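Local coordinates for transcription regulator AcaB (Escherichia coli, PDB 6N8B), which probably acts as a transcriptional regulator that promotes conjugative transfer of the IncC plasmid, at residues A[25-30]-A[126-131]; A[36-41]-A[109-114]; A[81-86]-A[156-161]; A[100-105]-A[134-139]. All blocks are in the same frame, centred on the assembly; numbering follows the deposited sequence.

Interaction 1 (A[25-30]-A[126-131])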
loop_
_atom_site.group_PDB
_atom_site.type_symbol
_atom_site.label_atom_id
_atom_site.label_comp_id
_atom_site.label_asym_id
_atom_site.label_seq_id
_atom_site.Cartn_x
_atom_site.Cartn_y
_atom_site.Cartn_z
ATOM N N GLN A 25 6.797 13.354 7.768
ATOM C CA GLN A 25 7.707 12.319 8.233
ATOM C C GLN A 25 8.627 11.962 7.082
ATOM O O GLN A 25 8.186 11.887 5.934
ATOM C CB GLN A 25 6.952 11.072 8.716
ATOM C CG GLN A 25 7.849 9.852 8.936
ATOM C CD GLN A 25 7.076 8.558 9.153
ATOM O OE1 GLN A 25 5.926 8.424 8.732
ATOM N NE2 GLN A 25 7.714 7.593 9.807
ATOM N N VAL A 26 9.902 11.751 7.388
ATOM C CA VAL A 26 10.871 11.318 6.392
ATOM C C VAL A 26 11.042 9.816 6.529
ATOM O O VAL A 26 11.339 9.310 7.619
ATOM C CB VAL A 26 12.217 12.042 6.572
ATOM C CG1 VAL A 26 13.315 11.314 5.821
ATOM C CG2 VAL A 26 12.114 13.485 6.104
ATOM N N LEU A 27 10.858 9.103 5.424
ATOM C CA LEU A 27 10.775 7.646 5.425
ATOM C C LEU A 27 11.878 7.116 4.522
ATOM O O LEU A 27 11.795 7.242 3.295
ATOM C CB LEU A 27 9.398 7.159 4.972
ATOM C CG LEU A 27 9.290 5.673 4.616
ATOM C CD1 LEU A 27 9.468 4.787 5.834
ATOM C CD2 LEU A 27 7.936 5.417 3.999
ATOM N N LYS A 28 12.924 6.555 5.121
ATOM C CA LYS A 28 14.001 5.999 4.323
ATOM C C LYS A 28 13.661 4.572 3.923
ATOM O O LYS A 28 13.118 3.798 4.717
ATOM C CB LYS A 28 15.327 6.060 5.084
ATOM C CG LYS A 28 16.330 4.988 4.702
ATOM C CD LYS A 28 17.561 5.001 5.584
ATOM C CE LYS A 28 18.375 6.236 5.290
ATOM N NZ LYS A 28 19.754 6.186 5.844
ATOM N N VAL A 29 13.977 4.234 2.678
ATOM C CA VAL A 29 13.627 2.952 2.085
ATOM C C VAL A 29 14.885 2.375 1.454
ATOM O O VAL A 29 15.529 3.032 0.630
ATOM C CB VAL A 29 12.498 3.102 1.050
ATOM C CG1 VAL A 29 12.215 1.775 0.395
ATOM C CG2 VAL A 29 11.238 3.650 1.709
ATOM N N ASN A 30 15.237 1.150 1.841
ATOM C CA ASN A 30 16.499 0.551 1.429
ATOM C C ASN A 30 16.371 -0.218 0.119
ATOM O O ASN A 30 17.129 0.024 -0.824
ATOM C CB ASN A 30 17.012 -0.388 2.525
ATOM C CG ASN A 30 17.426 0.348 3.780
ATOM O OD1 ASN A 30 17.981 1.444 3.717
ATOM N ND2 ASN A 30 17.146 -0.251 4.934
ATOM N N LEU A 126 2.967 -0.389 5.610
ATOM C CA LEU A 126 3.087 -1.606 4.810
ATOM C C LEU A 126 4.341 -1.584 3.947
ATOM O O LEU A 126 5.001 -2.615 3.770
ATOM C CB LEU A 126 1.846 -1.795 3.938
ATOM C CG LEU A 126 0.597 -2.237 4.696
ATOM C CD1 LEU A 126 -0.533 -2.531 3.738
ATOM C CD2 LEU A 126 0.919 -3.452 5.532
ATOM N N ILE A 127 4.671 -0.423 3.379
ATOM C CA ILE A 127 5.860 -0.323 2.541
ATOM C C ILE A 127 7.111 -0.589 3.366
ATOM O O ILE A 127 8.070 -1.208 2.890
ATOM C CB ILE A 127 5.905 1.055 1.857
ATOM C CG1 ILE A 127 4.652 1.250 1.001
ATOM C CG2 ILE A 127 7.176 1.211 1.029
ATOM C CD1 ILE A 127 4.777 2.336 -0.032
ATOM N N ARG A 128 7.113 -0.145 4.625
ATOM C CA ARG A 128 8.252 -0.407 5.498
ATOM C C ARG A 128 8.391 -1.897 5.780
ATOM O O ARG A 128 9.497 -2.449 5.726
ATOM C CB ARG A 128 8.111 0.386 6.801
ATOM C CG ARG A 128 8.803 -0.238 8.012
ATOM C CD ARG A 128 10.320 -0.255 7.858
ATOM N NE ARG A 128 10.864 1.009 7.384
ATOM C CZ ARG A 128 11.340 1.958 8.183
ATOM N NH1 ARG A 128 11.321 1.797 9.502
ATOM N NH2 ARG A 128 11.831 3.079 7.664
ATOM N N LYS A 129 7.283 -2.566 6.099
ATOM C CA LYS A 129 7.371 -3.994 6.379
ATOM C C LYS A 129 7.757 -4.785 5.138
ATOM O O LYS A 129 8.366 -5.853 5.251
ATOM C CB LYS A 129 6.066 -4.504 6.990
ATOM C CG LYS A 129 5.461 -3.510 7.951
ATOM C CD LYS A 129 4.828 -4.182 9.152
ATOM C CE LYS A 129 3.629 -5.016 8.784
ATOM N NZ LYS A 129 2.714 -5.126 9.958
ATOM N N LEU A 130 7.445 -4.266 3.951
ATOM C CA LEU A 130 7.964 -4.870 2.732
ATOM C C LEU A 130 9.463 -4.628 2.608
ATOM O O LEU A 130 10.215 -5.531 2.221
ATOM C CB LEU A 130 7.213 -4.315 1.521
ATOM C CG LEU A 130 7.810 -4.508 0.129
ATOM C CD1 LEU A 130 7.571 -5.923 -0.320
ATOM C CD2 LEU A 130 7.210 -3.537 -0.868
ATOM N N ASP A 131 9.917 -3.416 2.938
ATOM C CA ASP A 131 11.350 -3.137 2.935
ATOM C C ASP A 131 12.093 -4.104 3.850
ATOM O O ASP A 131 13.135 -4.656 3.475
ATOM C CB ASP A 131 11.596 -1.689 3.363
ATOM C CG ASP A 131 12.938 -1.157 2.895
ATOM O OD1 ASP A 131 13.473 -1.685 1.899
ATOM O OD2 ASP A 131 13.457 -0.206 3.517
#
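Asn30 and Asp131 bring the two backbones nearest each other, with CA atoms 6.5 Å apart. Before that point, strand 25-29 runs beside helix segment 126-131 in much the same direction. The axes make an angle of 27° and approach to 9.4 Å. Asp131 holds the end of the strand. Its chi1 of -158° swings CG away from the backbone N and sends the carboxylate to the turn. There OD2 accepts the backbone N-H of Asn30, N to OD2 2.8 Å, in an almost straight bond of 176°. The N-H arrives on the syn side, somewhat out of the carboxylate plane. OD1 is hydrogen-bonded to Ser31 OG. Val29 CG1 packs against the same group, 3.9 Å from Asp131 OD2. Arg128 makes a second link. Its chain bends at chi2 and chi3, and NH2 donates to the carbonyl oxygen of Lys28 at 3.3 Å. That donor lies in the carbonyl plane. Leu27 CD1 lies obliquely to the guanidinium, 3.4 Å from Arg128 NH2. Asp131 and Arg128 therefore both bind main-chain atoms of 25-30. One takes an N-H and the other gives to a carbonyl, so the strand end is fixed by its backbone.

Interaction 2 (A[36-41]-A[109-114])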
loop_
_atom_site.group_PDB
_atom_site.type_symbol
_atom_site.label_atom_id
_atom_site.label_comp_id
_atom_site.label_asym_id
_atom_site.label_seq_id
_atom_site.Cartn_x
_atom_site.Cartn_y
_atom_site.Cartn_z
ATOM N N ARG A 36 10.334 1.114 -5.422
ATOM C CA ARG A 36 9.484 1.207 -6.602
ATOM C C ARG A 36 8.010 1.235 -6.216
ATOM O O ARG A 36 7.245 2.054 -6.732
ATOM C CB ARG A 36 9.781 0.059 -7.569
ATOM C CG ARG A 36 10.892 0.377 -8.562
ATOM C CD ARG A 36 10.562 1.658 -9.359
ATOM N NE ARG A 36 9.960 1.351 -10.647
ATOM C CZ ARG A 36 9.315 2.233 -11.404
ATOM N NH1 ARG A 36 8.805 1.856 -12.572
ATOM N NH2 ARG A 36 9.158 3.487 -10.993
ATOM N N VAL A 37 7.597 0.361 -5.295
ATOM C CA VAL A 37 6.220 0.380 -4.798
ATOM C C VAL A 37 5.858 1.770 -4.289
ATOM O O VAL A 37 4.790 2.310 -4.603
ATOM C CB VAL A 37 6.037 -0.679 -3.696
ATOM C CG1 VAL A 37 4.726 -0.463 -2.958
ATOM C CG2 VAL A 37 6.093 -2.067 -4.291
ATOM N N MET A 38 6.752 2.371 -3.505
ATOM C CA MET A 38 6.499 3.707 -2.977
ATOM C C MET A 38 6.347 4.734 -4.094
ATOM O O MET A 38 5.425 5.555 -4.071
ATOM C CB MET A 38 7.629 4.098 -2.020
ATOM C CG MET A 38 7.753 5.585 -1.718
ATOM S SD MET A 38 6.389 6.305 -0.793
ATOM C CE MET A 38 6.640 5.650 0.836
ATOM N N GLU A 39 7.214 4.678 -5.102
ATOM C CA GLU A 39 7.225 5.739 -6.102
ATOM C C GLU A 39 6.032 5.673 -7.047
ATOM O O GLU A 39 5.563 6.719 -7.507
ATOM C CB GLU A 39 8.539 5.719 -6.876
ATOM C CG GLU A 39 9.691 6.254 -6.050
ATOM C CD GLU A 39 11.036 5.901 -6.622
ATOM O OE1 GLU A 39 11.077 5.323 -7.728
ATOM O OE2 GLU A 39 12.054 6.201 -5.963
ATOM N N ARG A 40 5.530 4.481 -7.366
ATOM C CA ARG A 40 4.429 4.401 -8.318
ATOM C C ARG A 40 3.057 4.317 -7.662
ATOM O O ARG A 40 2.052 4.504 -8.357
ATOM C CB ARG A 40 4.600 3.206 -9.273
ATOM C CG ARG A 40 4.971 1.887 -8.628
ATOM C CD ARG A 40 5.595 0.936 -9.644
ATOM N NE ARG A 40 4.594 0.237 -10.450
ATOM C CZ ARG A 40 4.383 -1.077 -10.412
ATOM N NH1 ARG A 40 5.115 -1.851 -9.620
ATOM N NH2 ARG A 40 3.449 -1.623 -11.180
ATOM N N SER A 41 2.974 4.060 -6.357
ATOM C CA SER A 41 1.671 3.851 -5.740
ATOM C C SER A 41 1.313 4.830 -4.630
ATOM O O SER A 41 0.129 5.112 -4.455
ATOM C CB SER A 41 1.562 2.425 -5.176
ATOM O OG SER A 41 2.189 2.328 -3.912
ATOM N N ASN A 109 16.876 5.518 -0.391
ATOM C CA ASN A 109 16.285 6.827 -0.622
ATOM C C ASN A 109 15.402 7.227 0.550
ATOM O O ASN A 109 14.854 6.381 1.260
ATOM C CB ASN A 109 15.465 6.859 -1.929
ATOM C CG ASN A 109 16.324 6.654 -3.170
ATOM O OD1 ASN A 109 17.554 6.679 -3.100
ATOM N ND2 ASN A 109 15.676 6.457 -4.315
ATOM N N GLU A 110 15.266 8.535 0.734
ATOM C CA GLU A 110 14.412 9.112 1.760
ATOM C C GLU A 110 13.267 9.846 1.081
ATOM O O GLU A 110 13.495 10.661 0.182
ATOM C CB GLU A 110 15.204 10.069 2.654
ATOM C CG GLU A 110 16.151 9.372 3.612
ATOM C CD GLU A 110 16.943 10.349 4.450
ATOM O OE1 GLU A 110 17.429 9.953 5.531
ATOM O OE2 GLU A 110 17.092 11.511 4.017
ATOM N N TYR A 111 12.042 9.549 1.499
ATOM C CA TYR A 111 10.856 10.197 0.959
ATOM C C TYR A 111 10.185 11.026 2.043
ATOM O O TYR A 111 9.916 10.525 3.139
ATOM C CB TYR A 111 9.863 9.170 0.405
ATOM C CG TYR A 111 10.420 8.264 -0.671
ATOM C CD1 TYR A 111 11.043 7.063 -0.345
ATOM C CD2 TYR A 111 10.313 8.604 -2.012
ATOM C CE1 TYR A 111 11.547 6.232 -1.329
ATOM C CE2 TYR A 111 10.813 7.779 -2.999
ATOM C CZ TYR A 111 11.429 6.595 -2.654
ATOM O OH TYR A 111 11.930 5.771 -3.633
ATOM N N THR A 112 9.918 12.290 1.733
ATOM C CA THR A 112 9.118 13.145 2.596
ATOM C C THR A 112 7.648 12.892 2.286
ATOM O O THR A 112 7.182 13.185 1.179
ATOM C CB THR A 112 9.465 14.619 2.391
ATOM O OG1 THR A 112 10.840 14.842 2.723
ATOM C CG2 THR A 112 8.593 15.495 3.266
ATOM N N ILE A 113 6.922 12.348 3.256
ATOM C CA ILE A 113 5.523 11.990 3.079
ATOM C C ILE A 113 4.708 12.721 4.133
ATOM O O ILE A 113 5.177 12.938 5.258
ATOM C CB ILE A 113 5.291 10.467 3.172
ATOM C CG1 ILE A 113 5.517 9.963 4.598
ATOM C CG2 ILE A 113 6.212 9.733 2.212
ATOM C CD1 ILE A 113 5.306 8.475 4.755
ATOM N N GLU A 114 3.499 13.117 3.759
ATOM C CA GLU A 114 2.546 13.659 4.708
ATOM C C GLU A 114 1.382 12.695 4.858
ATOM O O GLU A 114 0.969 12.036 3.901
ATOM C CB GLU A 114 2.032 15.033 4.280
ATOM C CG GLU A 114 3.038 15.882 3.531
ATOM C CD GLU A 114 2.382 17.069 2.852
ATOM O OE1 GLU A 114 2.971 18.173 2.882
ATOM O OE2 GLU A 114 1.267 16.897 2.308
#
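The hydroxyl of Tyr111 donates a hydrogen bond to Glu39 OE2. The modelled OH to OE2 distance of 2.4 Å is very short, and its exact value is doubtful at this resolution. OE2 lies at the edge of the ring, near its plane. The carboxylate is turned well away from the ring, with 65° between the two planes. Glu39 starts off to one side of the strand. Its chain is extended beyond CG, and this carries the acid across to the hydroxyl. Glu39 CG also comes within 3.6 Å of Tyr111 CE2.

Met38 supplies the apolar half of the contact. Its CG is 3.7 Å from the centroid of the Tyr111 ring and only 3° off the ring normal, a CH-pi contact over the centre of one face. The sulfur SD lies above the same face but farther off, 4.8 Å from the centroid, as a Met-aromatic contact. Bends at chi2 and chi3 then turn the methyl toward the next inward residue of the strand, where CE is 4.3 Å from Ile113 CG2. One face of the tyrosine is thus packed by a thioether chain, while its hydroxyl is tied to an acid one residue further along the helix.

Helix 32-59 lies against the two-stranded antiparallel sheet here. Strand 109-115 pairs with strand 23-29, whose Leu27 also touches Met38. Met38 also meets Ile127 of helix 118-142, and Ile113 meets Ala124 of that helix. Val37 and Ser41 point into the bundle, toward helices 118-142 and 148-182.

Interaction 3 (A[81-86]-A[156-161])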
loop_
_atom_site.group_PDB
_atom_site.type_symbol
_atom_site.label_atom_id
_atom_site.label_comp_id
_atom_site.label_asym_id
_atom_site.label_seq_id
_atom_site.Cartn_x
_atom_site.Cartn_y
_atom_site.Cartn_z
ATOM N N GLU A 81 -1.200 -8.609 7.673
ATOM C CA GLU A 81 -1.131 -9.903 8.334
ATOM C C GLU A 81 -0.182 -10.849 7.606
ATOM O O GLU A 81 0.568 -11.596 8.245
ATOM C CB GLU A 81 -2.537 -10.491 8.411
ATOM C CG GLU A 81 -3.438 -9.780 9.407
ATOM C CD GLU A 81 -4.908 -10.109 9.211
ATOM O OE1 GLU A 81 -5.757 -9.325 9.685
ATOM O OE2 GLU A 81 -5.216 -11.159 8.605
ATOM N N ASP A 82 -0.187 -10.822 6.267
ATOM C CA ASP A 82 0.633 -11.766 5.510
ATOM C C ASP A 82 2.098 -11.363 5.435
ATOM O O ASP A 82 2.961 -12.237 5.298
ATOM C CB ASP A 82 0.090 -11.938 4.091
ATOM C CG ASP A 82 -1.318 -12.483 4.064
ATOM O OD1 ASP A 82 -1.754 -13.067 5.080
ATOM O OD2 ASP A 82 -1.984 -12.343 3.017
ATOM N N LEU A 83 2.415 -10.070 5.539
ATOM C CA LEU A 83 3.818 -9.695 5.679
ATOM C C LEU A 83 4.353 -10.073 7.050
ATOM O O LEU A 83 5.511 -10.488 7.173
ATOM C CB LEU A 83 4.008 -8.196 5.435
ATOM C CG LEU A 83 3.624 -7.634 4.070
ATOM C CD1 LEU A 83 3.124 -6.216 4.199
ATOM C CD2 LEU A 83 4.812 -7.686 3.142
ATOM N N ASP A 84 3.519 -9.968 8.085
ATOM C CA ASP A 84 3.949 -10.373 9.419
ATOM C C ASP A 84 4.269 -11.860 9.461
ATOM O O ASP A 84 5.251 -12.273 10.088
ATOM C CB ASP A 84 2.881 -10.015 10.453
ATOM C CG ASP A 84 2.877 -8.534 10.799
ATOM O OD1 ASP A 84 3.884 -7.847 10.506
ATOM O OD2 ASP A 84 1.872 -8.057 11.369
ATOM N N LYS A 85 3.463 -12.680 8.784
ATOM C CA LYS A 85 3.692 -14.118 8.830
ATOM C C LYS A 85 4.857 -14.517 7.933
ATOM O O LYS A 85 5.634 -15.410 8.286
ATOM C CB LYS A 85 2.420 -14.864 8.420
ATOM C CG LYS A 85 2.289 -16.254 9.027
ATOM C CD LYS A 85 1.436 -17.168 8.156
ATOM C CE LYS A 85 0.994 -18.410 8.919
ATOM N NZ LYS A 85 2.146 -19.150 9.506
ATOM N N ALA A 86 5.002 -13.856 6.783
ATOM C CA ALA A 86 6.188 -14.062 5.959
ATOM C C ALA A 86 7.448 -13.627 6.694
ATOM O O ALA A 86 8.464 -14.331 6.669
ATOM C CB ALA A 86 6.046 -13.312 4.635
ATOM N N TYR A 156 9.026 -10.216 -6.584
ATOM C CA TYR A 156 7.983 -9.900 -7.556
ATOM C C TYR A 156 6.592 -10.020 -6.943
ATOM O O TYR A 156 5.764 -9.113 -7.085
ATOM C CB TYR A 156 8.097 -10.788 -8.795
ATOM C CG TYR A 156 7.020 -10.488 -9.814
ATOM C CD1 TYR A 156 7.061 -9.329 -10.581
ATOM C CD2 TYR A 156 5.952 -11.358 -9.998
ATOM C CE1 TYR A 156 6.069 -9.048 -11.505
ATOM C CE2 TYR A 156 4.957 -11.088 -10.921
ATOM C CZ TYR A 156 5.020 -9.931 -11.672
ATOM O OH TYR A 156 4.030 -9.659 -12.592
ATOM N N GLN A 157 6.314 -11.126 -6.250
ATOM C CA GLN A 157 4.960 -11.327 -5.747
ATOM C C GLN A 157 4.635 -10.364 -4.613
ATOM O O GLN A 157 3.486 -9.927 -4.488
ATOM C CB GLN A 157 4.748 -12.772 -5.295
ATOM C CG GLN A 157 4.853 -13.796 -6.415
ATOM C CD GLN A 157 4.672 -15.218 -5.917
ATOM O OE1 GLN A 157 3.993 -15.447 -4.917
ATOM N NE2 GLN A 157 5.295 -16.178 -6.600
ATOM N N TRP A 158 5.623 -10.018 -3.782
ATOM C CA TRP A 158 5.361 -9.057 -2.716
ATOM C C TRP A 158 5.252 -7.642 -3.265
ATOM O O TRP A 158 4.439 -6.845 -2.781
ATOM C CB TRP A 158 6.440 -9.138 -1.639
ATOM C CG TRP A 158 6.233 -10.294 -0.732
ATOM C CD1 TRP A 158 7.031 -11.389 -0.597
ATOM C CD2 TRP A 158 5.116 -10.497 0.138
ATOM N NE1 TRP A 158 6.491 -12.255 0.324
ATOM C CE2 TRP A 158 5.313 -11.731 0.787
ATOM C CE3 TRP A 158 3.970 -9.752 0.436
ATOM C CZ2 TRP A 158 4.411 -12.235 1.716
ATOM C CZ3 TRP A 158 3.078 -10.251 1.357
ATOM C CH2 TRP A 158 3.301 -11.482 1.989
ATOM N N GLN A 159 6.072 -7.304 -4.263
ATOM C CA GLN A 159 5.870 -6.050 -4.981
ATOM C C GLN A 159 4.470 -5.997 -5.566
ATOM O O GLN A 159 3.745 -5.011 -5.397
ATOM C CB GLN A 159 6.902 -5.903 -6.095
ATOM C CG GLN A 159 7.672 -4.611 -6.076
ATOM C CD GLN A 159 8.759 -4.573 -7.126
ATOM O OE1 GLN A 159 9.440 -5.571 -7.370
ATOM N NE2 GLN A 159 8.916 -3.422 -7.770
ATOM N N GLN A 160 4.062 -7.076 -6.229
ATOM C CA GLN A 160 2.752 -7.112 -6.853
ATOM C C GLN A 160 1.641 -7.080 -5.815
ATOM O O GLN A 160 0.596 -6.473 -6.058
ATOM C CB GLN A 160 2.649 -8.355 -7.736
ATOM C CG GLN A 160 1.448 -8.413 -8.655
ATOM C CD GLN A 160 1.209 -9.817 -9.180
ATOM O OE1 GLN A 160 1.362 -10.080 -10.374
ATOM N NE2 GLN A 160 0.869 -10.735 -8.281
ATOM N N ARG A 161 1.873 -7.666 -4.637
ATOM C CA ARG A 161 0.828 -7.754 -3.620
ATOM C C ARG A 161 0.386 -6.375 -3.143
ATOM O O ARG A 161 -0.814 -6.115 -2.994
ATOM C CB ARG A 161 1.319 -8.595 -2.444
ATOM C CG ARG A 161 0.297 -8.773 -1.348
ATOM C CD ARG A 161 -0.496 -10.057 -1.519
ATOM N NE ARG A 161 -1.714 -10.029 -0.716
ATOM C CZ ARG A 161 -1.786 -10.416 0.554
ATOM N NH1 ARG A 161 -0.705 -10.872 1.171
ATOM N NH2 ARG A 161 -2.939 -10.346 1.205
#
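Helix segments 81-86 and 156-161 run antiparallel at 157°, with axes 12.3 Å apart and the CA atoms of Leu83 and Trp158 the nearest pair. The gap is bridged by long side chains. Trp158 extends its six-membered ring toward the other helix and slots in among Asp82, Leu83 and Ala86. Leu83 CD2 approaches obliquely, 3.5 Å from Trp158 CE3. Ala86 CB is 3.5 Å from CZ2 of the same indole. The ring tip CH2 sits 3.4 Å from Asp82 O, a backbone oxygen that already accepts the helical N-H of Ala86.

Beside the indole runs a salt bridge. Arg161 leaves its backbone with CG opposite the N, chi1 -179°, then bends at chi2. NH1 donates to Asp82 OD2 at 2.7 Å, on the anti lone pair of that oxygen. The bond is clearly bent, and OD2 is tilted off the guanidinium plane. NH2 adds a weak bond to Asp82 OD2 at 2.9 Å. Two nitrogens therefore share one oxygen, and the carboxylate and guanidinium planes are 34° apart. Asp82 OD1 is paired with Lys78, one turn earlier. The acid thus has two basic partners, which would probably favour its charged form.

The contact joins helices 62-96 and 148-182 near the surface of the bundle. Helix 118-142 closes the inner side: its Leu126 meets Leu83, its Leu130 meets Trp158, and its Leu133 touches both Ala86 and Trp158.

Interaction 4 (A[100-105]-A[134-139])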
loop_
_atom_site.group_PDB
_atom_site.type_symbol
_atom_site.label_atom_id
_atom_site.label_comp_id
_atom_site.label_asym_id
_atom_site.label_seq_id
_atom_site.Cartn_x
_atom_site.Cartn_y
_atom_site.Cartn_z
ATOM N N ASP A 100 22.819 -13.312 11.739
ATOM C CA ASP A 100 22.476 -12.211 12.630
ATOM C C ASP A 100 22.144 -10.919 11.891
ATOM O O ASP A 100 21.231 -10.194 12.300
ATOM C CB ASP A 100 23.631 -11.950 13.604
ATOM C CG ASP A 100 24.970 -11.791 12.899
ATOM O OD1 ASP A 100 26.006 -11.745 13.596
ATOM O OD2 ASP A 100 24.992 -11.723 11.650
ATOM N N MET A 101 22.860 -10.614 10.813
ATOM C CA MET A 101 22.877 -9.269 10.260
ATOM C C MET A 101 22.129 -9.186 8.934
ATOM O O MET A 101 21.840 -10.193 8.281
ATOM C CB MET A 101 24.321 -8.780 10.079
ATOM C CG MET A 101 24.488 -7.258 10.027
ATOM S SD MET A 101 23.865 -6.389 11.487
ATOM C CE MET A 101 22.281 -5.776 10.907
ATOM N N MET A 102 21.814 -7.955 8.562
ATOM C CA MET A 102 21.204 -7.556 7.308
ATOM C C MET A 102 22.208 -6.772 6.471
ATOM O O MET A 102 23.259 -6.355 6.974
ATOM C CB MET A 102 19.960 -6.708 7.591
ATOM C CG MET A 102 19.038 -7.310 8.616
ATOM S SD MET A 102 17.331 -7.160 8.095
ATOM C CE MET A 102 17.085 -8.842 7.571
ATOM N N PRO A 103 21.937 -6.559 5.184
ATOM C CA PRO A 103 22.944 -5.944 4.324
ATOM C C PRO A 103 22.817 -4.429 4.290
ATOM O O PRO A 103 21.761 -3.851 4.557
ATOM C CB PRO A 103 22.630 -6.537 2.939
ATOM C CG PRO A 103 21.246 -7.176 3.066
ATOM C CD PRO A 103 20.706 -6.792 4.409
ATOM N N GLY A 104 23.922 -3.790 3.943
ATOM C CA GLY A 104 23.844 -2.434 3.459
ATOM C C GLY A 104 23.136 -2.399 2.119
ATOM O O GLY A 104 22.903 -3.421 1.472
ATOM N N TYR A 105 22.766 -1.197 1.695
ATOM C CA TYR A 105 22.143 -1.013 0.393
ATOM C C TYR A 105 22.853 0.114 -0.336
ATOM O O TYR A 105 23.097 1.179 0.239
ATOM C CB TYR A 105 20.643 -0.743 0.520
ATOM C CG TYR A 105 19.856 -2.014 0.747
ATOM C CD1 TYR A 105 19.731 -2.560 2.018
ATOM C CD2 TYR A 105 19.262 -2.685 -0.315
ATOM C CE1 TYR A 105 19.023 -3.728 2.228
ATOM C CE2 TYR A 105 18.552 -3.852 -0.116
ATOM C CZ TYR A 105 18.436 -4.370 1.158
ATOM O OH TYR A 105 17.732 -5.532 1.367
ATOM N N MET A 134 12.127 -7.633 2.286
ATOM C CA MET A 134 13.150 -7.722 1.249
ATOM C C MET A 134 14.538 -7.807 1.862
ATOM O O MET A 134 15.397 -8.549 1.371
ATOM C CB MET A 134 13.050 -6.530 0.300
ATOM C CG MET A 134 11.727 -6.423 -0.431
ATOM S SD MET A 134 11.351 -7.931 -1.352
ATOM C CE MET A 134 10.082 -8.666 -0.318
ATOM N N GLY A 135 14.777 -7.053 2.936
ATOM C CA GLY A 135 16.045 -7.161 3.636
ATOM C C GLY A 135 16.309 -8.563 4.150
ATOM O O GLY A 135 17.447 -9.038 4.131
ATOM N N ILE A 136 15.262 -9.245 4.620
ATOM C CA ILE A 136 15.434 -10.615 5.098
ATOM C C ILE A 136 15.736 -11.544 3.932
ATOM O O ILE A 136 16.692 -12.328 3.970
ATOM C CB ILE A 136 14.192 -11.081 5.878
ATOM C CG1 ILE A 136 13.998 -10.241 7.140
ATOM C CG2 ILE A 136 14.328 -12.546 6.254
ATOM C CD1 ILE A 136 12.698 -10.496 7.845
ATOM N N VAL A 137 14.923 -11.463 2.878
ATOM C CA VAL A 137 15.145 -12.275 1.686
ATOM C C VAL A 137 16.536 -12.027 1.117
ATOM O O VAL A 137 17.208 -12.957 0.656
ATOM C CB VAL A 137 14.043 -11.995 0.645
ATOM C CG1 VAL A 137 14.287 -12.798 -0.624
ATOM C CG2 VAL A 137 12.678 -12.324 1.225
ATOM N N ASP A 138 16.997 -10.774 1.153
ATOM C CA ASP A 138 18.284 -10.450 0.543
ATOM C C ASP A 138 19.451 -11.116 1.265
ATOM O O ASP A 138 20.401 -11.567 0.615
ATOM C CB ASP A 138 18.469 -8.935 0.485
ATOM C CG ASP A 138 17.721 -8.308 -0.674
ATOM O OD1 ASP A 138 17.356 -9.051 -1.614
ATOM O OD2 ASP A 138 17.496 -7.082 -0.651
ATOM N N THR A 139 19.401 -11.222 2.596
ATOM C CA THR A 139 20.511 -11.888 3.273
ATOM C C THR A 139 20.396 -13.396 3.162
ATOM O O THR A 139 21.415 -14.086 3.053
ATOM C CB THR A 139 20.586 -11.507 4.749
ATOM O OG1 THR A 139 19.590 -12.230 5.481
ATOM C CG2 THR A 139 20.344 -10.054 4.924
#
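Tyr105 and Asp138 share a chi1 of -80°, with CG opposite the carbonyl carbon in each. These torsions bring the phenol to the helix and the carboxylate out to meet it. The hydroxyl donates to Asp138 OD2, OH to OD2 2.6 Å, and OD2 accepts with its anti lone pair. Ring and carboxylate planes are 45° apart, and OD2 lies near the plane of the ring at its edge. Gly135 CA is at the ring edge too, 3.3 Å from Tyr105 OH. With no side chain at Gly135, the hydroxyl comes close to the helix backbone.

Met102 reaches the helix farther round. Bends at chi2 and chi3 bring its methyl to Ile136, with CE 3.4 Å from CG1, and CE also lies 3.5 Å from Gly135 O. Pro103 sits between the methionine and the tyrosine along the loop. Its ring crosses Thr139 at about a right angle, and CD is 3.3 Å from Thr139 CG2. Thr139 OG1 turns instead to its own helix and donates to Ile136 O.

Asp138 has a second partner: its OD1 forms a salt bridge with Arg151 of helix 148-182. Each carboxylate oxygen thus has its own donor, a phenol on one and a guanidinium on the other. The arginine probably helps keep the acid charged and ready to accept from Tyr105. Between 100-105 and 134-139 the Tyr105-Asp138 bond is joined by apolar contacts of methionine and proline.

How the interactions relate
Helix 118-142 ties the set together. It carries the second segments of interactions 1 and 4, whose centres are about 14 Å apart, and it packs against interactions 2 and 3. Interactions 1 and 2 are closest, with centres about 8 Å apart. They share the antiparallel sheet and meet through its backbone bonds and Met38. Interaction 3 lies away from the sheet, near the surface between helices 62-96 and 148-182, about 14 Å from interaction 1 and linked to it by the Lys129-Asp84 salt bridge. Along the chain, interaction 2 falls within the span of interaction 1, and interaction 4 within that of interaction 3. Every other pair alternates, so sheet, loop and long helices interlock as one unit.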